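Long-range contacts in glycerophosphoryl diester phosphodiesterase (Agrobacterium tumefaciens str. C58, PDB 3KS5), which belongs to the glycerophosphoryl diester phosphodiesterase family, has a TIM-barrel fold and binds an iron(III) ion through acidic side chains: residues 7-12 / 33-38; 104-109 / 117-122. All blocks are in the same frame, centred on the assembly; numbering follows the deposited sequence.

From the N terminus, strand 4-8 ends in a type II turn from S7 to G10. The chain then passes through helices 12-15 and 20-27 and returns as strand 33-40. Contact 1 closes that loop, by parallel pairing of the two barrel strands. Contact 2 comes later and neither nests in contact 1 nor crosses it. It closes the short loop between strand 101-106 and helix 118-128, and so packs a helix on the barrel wall. Strands 33-40 and 101-106 are neighbours in the sheet, which brings the two contacts together. F36 O and E105 N probably share a hydrogen bond there. E35 and D37 of contact 1 and E105 of contact 2 bind the same iron(III) ion.

Contact 1 of 2, residues 7-12 / 33-38; sequences SHRGGT and EVEFDL. With FE (Fe (III) ion), chain C; ACT (acetate ion), chain E; ACT (acetate ion), chain D.
S7 and H8 pair with V34 and E35 as neighbouring parallel strands. S7 N donates to E33 O, and E35 N to S7 O. R9 N donates to E35 O at 2.8 Å. On one face of the sheet, V34 CG2 packs on S7 O at 3.6 Å. The other face carries H8 and E35 side by side, with ring and carboxylate planes 36° apart. The E35 side chain starts with CB beside S7 O, at 3.8 Å. CG stands anti to the backbone N (chi1 -164°), and the chain bends at chi2, which carries the carboxylate to the metal. Its two oxygens have different partners. OE1 approaches H8 CD2 to 3.1 Å, while OE2 binds the iron(III) ion at 2.4 Å. D37 OD1 binds the same ion at 2.2 Å. A water is also an iron ligand and accepts from R9 NE. R9 NE and D37 OD2 make a long salt bridge of charges alone, with the oxygen well out of the guanidinium plane. R9 CG lies over one face of the H8 ring, whose NE2 gives a hydrogen bond to OXT of the iron-bound chain E acetate. H8 ND1 is held by D232. R9 NH2 donates to O of the chain D acetate at 2.9 Å, and H8 NE2 gives that oxygen a weak bond. Acidic groups thus hold the metal beside N-H donors of H8 and R9, consistent with an anion-binding pocket.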
loop_
_atom_site.group_PDB
_atom_site.type_symbol
_atom_site.label_atom_id
_atom_site.label_comp_id
_atom_site.label_asym_id
_atom_site.label_seq_id
_atom_site.Cartn_x
_atom_site.Cartn_y
_atom_site.Cartn_z
ATOM N N SER A 7 2.465 -7.727 0.151
ATOM C CA SER A 7 2.825 -7.919 -1.257
ATOM C C SER A 7 2.541 -6.636 -2.017
ATOM O O SER A 7 1.385 -6.292 -2.249
ATOM C CB SER A 7 2.067 -9.100 -1.863
ATOM O OG SER A 7 2.098 -9.094 -3.273
ATOM N N HIS A 8 3.614 -5.944 -2.410
ATOM C CA HIS A 8 3.496 -4.659 -3.123
ATOM C C HIS A 8 2.823 -4.814 -4.481
ATOM O O HIS A 8 3.395 -5.392 -5.407
ATOM C CB HIS A 8 4.885 -3.996 -3.230
ATOM C CG HIS A 8 4.856 -2.537 -3.580
ATOM N ND1 HIS A 8 5.679 -1.982 -4.544
ATOM C CD2 HIS A 8 4.115 -1.516 -3.081
ATOM C CE1 HIS A 8 5.438 -0.680 -4.619
ATOM N NE2 HIS A 8 4.491 -0.374 -3.749
ATOM N N ARG A 9 1.584 -4.334 -4.571
ATOM C CA ARG A 9 0.780 -4.347 -5.794
ATOM C C ARG A 9 0.490 -5.765 -6.333
ATOM O O ARG A 9 0.139 -5.946 -7.517
ATOM C CB ARG A 9 1.437 -3.462 -6.887
ATOM C CG ARG A 9 1.822 -2.040 -6.429
ATOM C CD ARG A 9 2.500 -1.232 -7.564
ATOM N NE ARG A 9 3.167 -0.030 -7.058
ATOM C CZ ARG A 9 4.096 0.687 -7.701
ATOM N NH1 ARG A 9 4.525 0.351 -8.903
ATOM N NH2 ARG A 9 4.616 1.755 -7.117
ATOM N N GLY A 10 0.544 -6.757 -5.445
ATOM C CA GLY A 10 0.356 -8.147 -5.842
ATOM C C GLY A 10 1.673 -8.836 -6.143
ATOM O O GLY A 10 1.655 -10.044 -6.402
ATOM N N GLY A 11 2.801 -8.099 -6.081
ATOM C CA GLY A 11 4.143 -8.618 -6.377
ATOM C C GLY A 11 4.603 -8.163 -7.773
ATOM O O GLY A 11 4.786 -8.996 -8.679
ATOM N N THR A 12 4.811 -6.852 -7.940
ATOM C CA THR A 12 5.143 -6.245 -9.262
ATOM C C THR A 12 6.207 -6.985 -10.077
ATOM O O THR A 12 6.004 -7.256 -11.224
ATOM C CB THR A 12 5.616 -4.786 -9.099
ATOM O OG1 THR A 12 4.820 -4.143 -8.087
ATOM C CG2 THR A 12 5.505 -4.020 -10.419
ATOM N N GLU A 33 -0.269 -9.421 4.312
ATOM C CA GLU A 33 -0.997 -8.360 3.620
ATOM C C GLU A 33 -0.704 -8.280 2.131
ATOM O O GLU A 33 0.335 -8.728 1.669
ATOM C CB GLU A 33 -0.673 -6.988 4.258
ATOM C CG GLU A 33 -1.065 -6.855 5.753
ATOM C CD GLU A 33 -0.544 -5.580 6.406
ATOM O OE1 GLU A 33 -0.021 -4.703 5.680
ATOM O OE2 GLU A 33 -0.647 -5.451 7.649
ATOM N N VAL A 34 -1.688 -7.768 1.403
ATOM C CA VAL A 34 -1.490 -7.284 0.066
ATOM C C VAL A 34 -1.653 -5.724 0.085
ATOM O O VAL A 34 -2.635 -5.193 0.647
ATOM C CB VAL A 34 -2.449 -7.922 -0.938
ATOM C CG1 VAL A 34 -3.889 -7.626 -0.586
ATOM C CG2 VAL A 34 -2.071 -7.443 -2.383
ATOM N N GLU A 35 -0.679 -5.024 -0.524
ATOM C CA GLU A 35 -0.682 -3.576 -0.668
ATOM C C GLU A 35 -1.130 -3.175 -2.024
ATOM O O GLU A 35 -0.740 -3.791 -3.021
ATOM C CB GLU A 35 0.712 -3.011 -0.420
ATOM C CG GLU A 35 0.748 -1.471 -0.159
ATOM C CD GLU A 35 0.815 -0.588 -1.394
ATOM O OE1 GLU A 35 1.049 -1.089 -2.537
ATOM O OE2 GLU A 35 0.616 0.635 -1.206
ATOM N N PHE A 36 -1.912 -2.113 -2.084
ATOM C CA PHE A 36 -2.427 -1.628 -3.338
ATOM C C PHE A 36 -2.897 -0.180 -3.215
ATOM O O PHE A 36 -3.096 0.322 -2.118
ATOM C CB PHE A 36 -3.584 -2.512 -3.821
ATOM C CG PHE A 36 -4.715 -2.630 -2.824
ATOM C CD1 PHE A 36 -4.657 -3.566 -1.799
ATOM C CD2 PHE A 36 -5.846 -1.837 -2.939
ATOM C CE1 PHE A 36 -5.683 -3.655 -0.857
ATOM C CE2 PHE A 36 -6.885 -1.932 -2.008
ATOM C CZ PHE A 36 -6.801 -2.840 -0.971
ATOM N N ASP A 37 -3.135 0.434 -4.368
ATOM C CA ASP A 37 -3.479 1.838 -4.511
ATOM C C ASP A 37 -4.829 1.888 -5.191
ATOM O O ASP A 37 -5.144 0.975 -5.945
ATOM C CB ASP A 37 -2.400 2.506 -5.377
ATOM C CG ASP A 37 -0.969 2.129 -4.942
ATOM O OD1 ASP A 37 -0.490 2.657 -3.925
ATOM O OD2 ASP A 37 -0.298 1.290 -5.608
ATOM N N LEU A 38 -5.634 2.929 -4.915
ATOM C CA LEU A 38 -6.960 3.096 -5.535
ATOM C C LEU A 38 -7.178 4.482 -6.093
ATOM O O LEU A 38 -6.650 5.451 -5.552
ATOM C CB LEU A 38 -8.091 2.798 -4.522
ATOM C CG LEU A 38 -8.098 1.407 -3.870
ATOM C CD1 LEU A 38 -9.000 1.383 -2.589
ATOM C CD2 LEU A 38 -8.491 0.284 -4.912
HETATM FE FE FE C . 1.399 2.241 -2.793
HETATM C C ACT E . 4.061 1.417 -0.853
HETATM O O ACT E . 4.861 0.461 -0.845
HETATM O OXT ACT E . 3.360 1.645 -1.897
HETATM C CH3 ACT E . 3.977 2.230 0.399
HETATM C C ACT D . 4.399 3.519 -3.803
HETATM O O ACT D . 4.897 2.485 -4.315
HETATM O OXT ACT D . 3.178 3.769 -4.045
HETATM C CH3 ACT D . 5.314 4.379 -2.961
HETATM O O HOH W 1 1.640 0.452 -4.454
#

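Contact 2 of 2, residues 104-109 / 117-122; sequences CEIKPG and GFVALV. With FE (Fe (III) ion), chain C; ACT (acetate ion), chain D.
C104 and I106 face helix 118-122 from a strand that runs nearly antiparallel to it, at 160°, with the axes 10.5 Å apart. No hydrogen bond joins the two segments, and the contact is made by apolar side chains. I106 is the centre of it. Its two branches divide the helix surface between them. CG1 is anti to the carbonyl carbon (chi1 -51°) and carries CD1 to V122, which it meets tip to tip, with CD1 4.2 Å from V122 CG2. The CG2 branch goes to the first turn of the helix. There I106 CG2 touches V119 CG2 at 4.0 Å, the two side chains crossing at about a right angle. The same methyl sits at the edge of the F118 ring, 4.5 Å from F118 CD2. V122 CG2 lies over a face of that ring, offset toward the rim. One turn apart on the helix, F118 and V122 are also linked by the bond from V122 N to F118 O. C104 adds its sulfur: SG stands 4.0 Å from V122 CG1. L38 of the neighbouring strand packs on C104, and V119 goes on to touch L148 of helix 142-151.

E105, between C104 and I106, points the other way, into the barrel. Its extended chain brings OE1 to the iron(III) ion at 2.4 Å. K107 bends at chi2 (-72°) and forms a salt bridge to E105, with NZ 2.8 Å from OE2 and above the carboxylate plane. K107 NZ also donates to OXT of the chain D acetate, which R9 NH2 holds as well. C104 and I106 thus give an apolar surface to the first turns of the helix in this beta-alpha-beta unit, while E105, paired with K107, faces the metal.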
loop_
_atom_site.group_PDB
_atom_site.type_symbol
_atom_site.label_atom_id
_atom_site.label_comp_id
_atom_site.label_asym_id
_atom_site.label_seq_id
_atom_site.Cartn_x
_atom_site.Cartn_y
_atom_site.Cartn_z
ATOM N N CYS A 104 -4.296 -0.629 2.084
ATOM C CA CYS A 104 -4.821 0.216 1.036
ATOM C C CYS A 104 -4.059 1.537 1.069
ATOM O O CYS A 104 -3.787 2.022 2.171
ATOM C CB CYS A 104 -6.300 0.435 1.343
ATOM S SG CYS A 104 -7.284 1.440 0.261
ATOM N N GLU A 105 -3.687 2.100 -0.097
ATOM C CA GLU A 105 -3.126 3.467 -0.151
ATOM C C GLU A 105 -4.045 4.455 -0.854
ATOM O O GLU A 105 -4.508 4.203 -1.985
ATOM C CB GLU A 105 -1.754 3.548 -0.822
ATOM C CG GLU A 105 -1.114 4.946 -0.628
ATOM C CD GLU A 105 0.280 5.090 -1.180
ATOM O OE1 GLU A 105 0.987 4.085 -1.375
ATOM O OE2 GLU A 105 0.699 6.240 -1.360
ATOM N N ILE A 106 -4.295 5.584 -0.181
ATOM C CA ILE A 106 -5.079 6.681 -0.738
ATOM C C ILE A 106 -4.072 7.609 -1.450
ATOM O O ILE A 106 -3.297 8.328 -0.808
ATOM C CB ILE A 106 -5.910 7.429 0.339
ATOM C CG1 ILE A 106 -6.741 6.460 1.197
ATOM C CG2 ILE A 106 -6.896 8.392 -0.302
ATOM C CD1 ILE A 106 -7.760 5.616 0.389
ATOM N N LYS A 107 -4.060 7.533 -2.778
ATOM C CA LYS A 107 -3.141 8.294 -3.626
ATOM C C LYS A 107 -3.874 9.515 -4.140
ATOM O O LYS A 107 -5.089 9.462 -4.356
ATOM C CB LYS A 107 -2.702 7.472 -4.860
ATOM C CG LYS A 107 -1.660 6.373 -4.661
ATOM C CD LYS A 107 -0.282 6.909 -4.415
ATOM C CE LYS A 107 0.781 5.806 -4.473
ATOM N NZ LYS A 107 2.063 6.147 -3.777
ATOM N N PRO A 108 -3.151 10.613 -4.378
ATOM C CA PRO A 108 -3.765 11.778 -4.982
ATOM C C PRO A 108 -3.880 11.636 -6.497
ATOM O O PRO A 108 -3.363 10.673 -7.092
ATOM C CB PRO A 108 -2.795 12.913 -4.610
ATOM C CG PRO A 108 -1.496 12.272 -4.490
ATOM C CD PRO A 108 -1.725 10.842 -4.069
ATOM N N GLY A 109 -4.529 12.608 -7.115
ATOM C CA GLY A 109 -4.660 12.644 -8.560
ATOM C C GLY A 109 -3.420 13.139 -9.283
ATOM O O GLY A 109 -2.349 13.291 -8.692
ATOM N N GLY A 117 -14.036 13.601 -1.594
ATOM C CA GLY A 117 -15.102 12.618 -1.342
ATOM C C GLY A 117 -14.772 11.146 -1.554
ATOM O O GLY A 117 -15.662 10.296 -1.488
ATOM N N PHE A 118 -13.496 10.826 -1.738
ATOM C CA PHE A 118 -13.072 9.481 -2.133
ATOM C C PHE A 118 -12.807 8.578 -0.945
ATOM O O PHE A 118 -13.173 7.402 -0.984
ATOM C CB PHE A 118 -11.823 9.608 -3.019
ATOM C CG PHE A 118 -11.369 8.321 -3.649
ATOM C CD1 PHE A 118 -12.197 7.625 -4.519
ATOM C CD2 PHE A 118 -10.091 7.843 -3.419
ATOM C CE1 PHE A 118 -11.771 6.434 -5.110
ATOM C CE2 PHE A 118 -9.659 6.654 -4.000
ATOM C CZ PHE A 118 -10.496 5.956 -4.858
ATOM N N VAL A 119 -12.174 9.112 0.109
ATOM C CA VAL A 119 -11.926 8.331 1.326
ATOM C C VAL A 119 -13.241 7.694 1.831
ATOM O O VAL A 119 -13.254 6.531 2.267
ATOM C CB VAL A 119 -11.287 9.166 2.452
ATOM C CG1 VAL A 119 -11.402 8.431 3.820
ATOM C CG2 VAL A 119 -9.812 9.497 2.136
ATOM N N ALA A 120 -14.328 8.467 1.745
ATOM C CA ALA A 120 -15.646 7.999 2.148
ATOM C C ALA A 120 -16.049 6.857 1.230
ATOM O O ALA A 120 -16.348 5.759 1.706
ATOM C CB ALA A 120 -16.682 9.147 2.106
ATOM N N LEU A 121 -15.981 7.106 -0.075
ATOM C CA LEU A 121 -16.327 6.097 -1.095
ATOM C C LEU A 121 -15.509 4.796 -0.932
ATOM O O LEU A 121 -16.065 3.697 -1.037
ATOM C CB LEU A 121 -16.152 6.670 -2.505
ATOM C CG LEU A 121 -17.309 6.463 -3.484
ATOM C CD1 LEU A 121 -18.566 7.196 -2.980
ATOM C CD2 LEU A 121 -16.918 6.946 -4.884
ATOM N N VAL A 122 -14.218 4.908 -0.635
ATOM C CA VAL A 122 -13.391 3.702 -0.410
ATOM C C VAL A 122 -13.873 2.961 0.845
ATOM O O VAL A 122 -13.983 1.736 0.843
ATOM C CB VAL A 122 -11.872 4.022 -0.289
ATOM C CG1 VAL A 122 -11.081 2.786 0.069
ATOM C CG2 VAL A 122 -11.318 4.651 -1.583
HETATM FE FE FE C . 1.399 2.241 -2.793
HETATM C C ACT D . 4.399 3.519 -3.803
HETATM O O ACT D . 4.897 2.485 -4.315
HETATM O OXT ACT D . 3.178 3.769 -4.045
HETATM C CH3 ACT D . 5.314 4.379 -2.961
HETATM O O HOH W 1 1.640 0.452 -4.454
#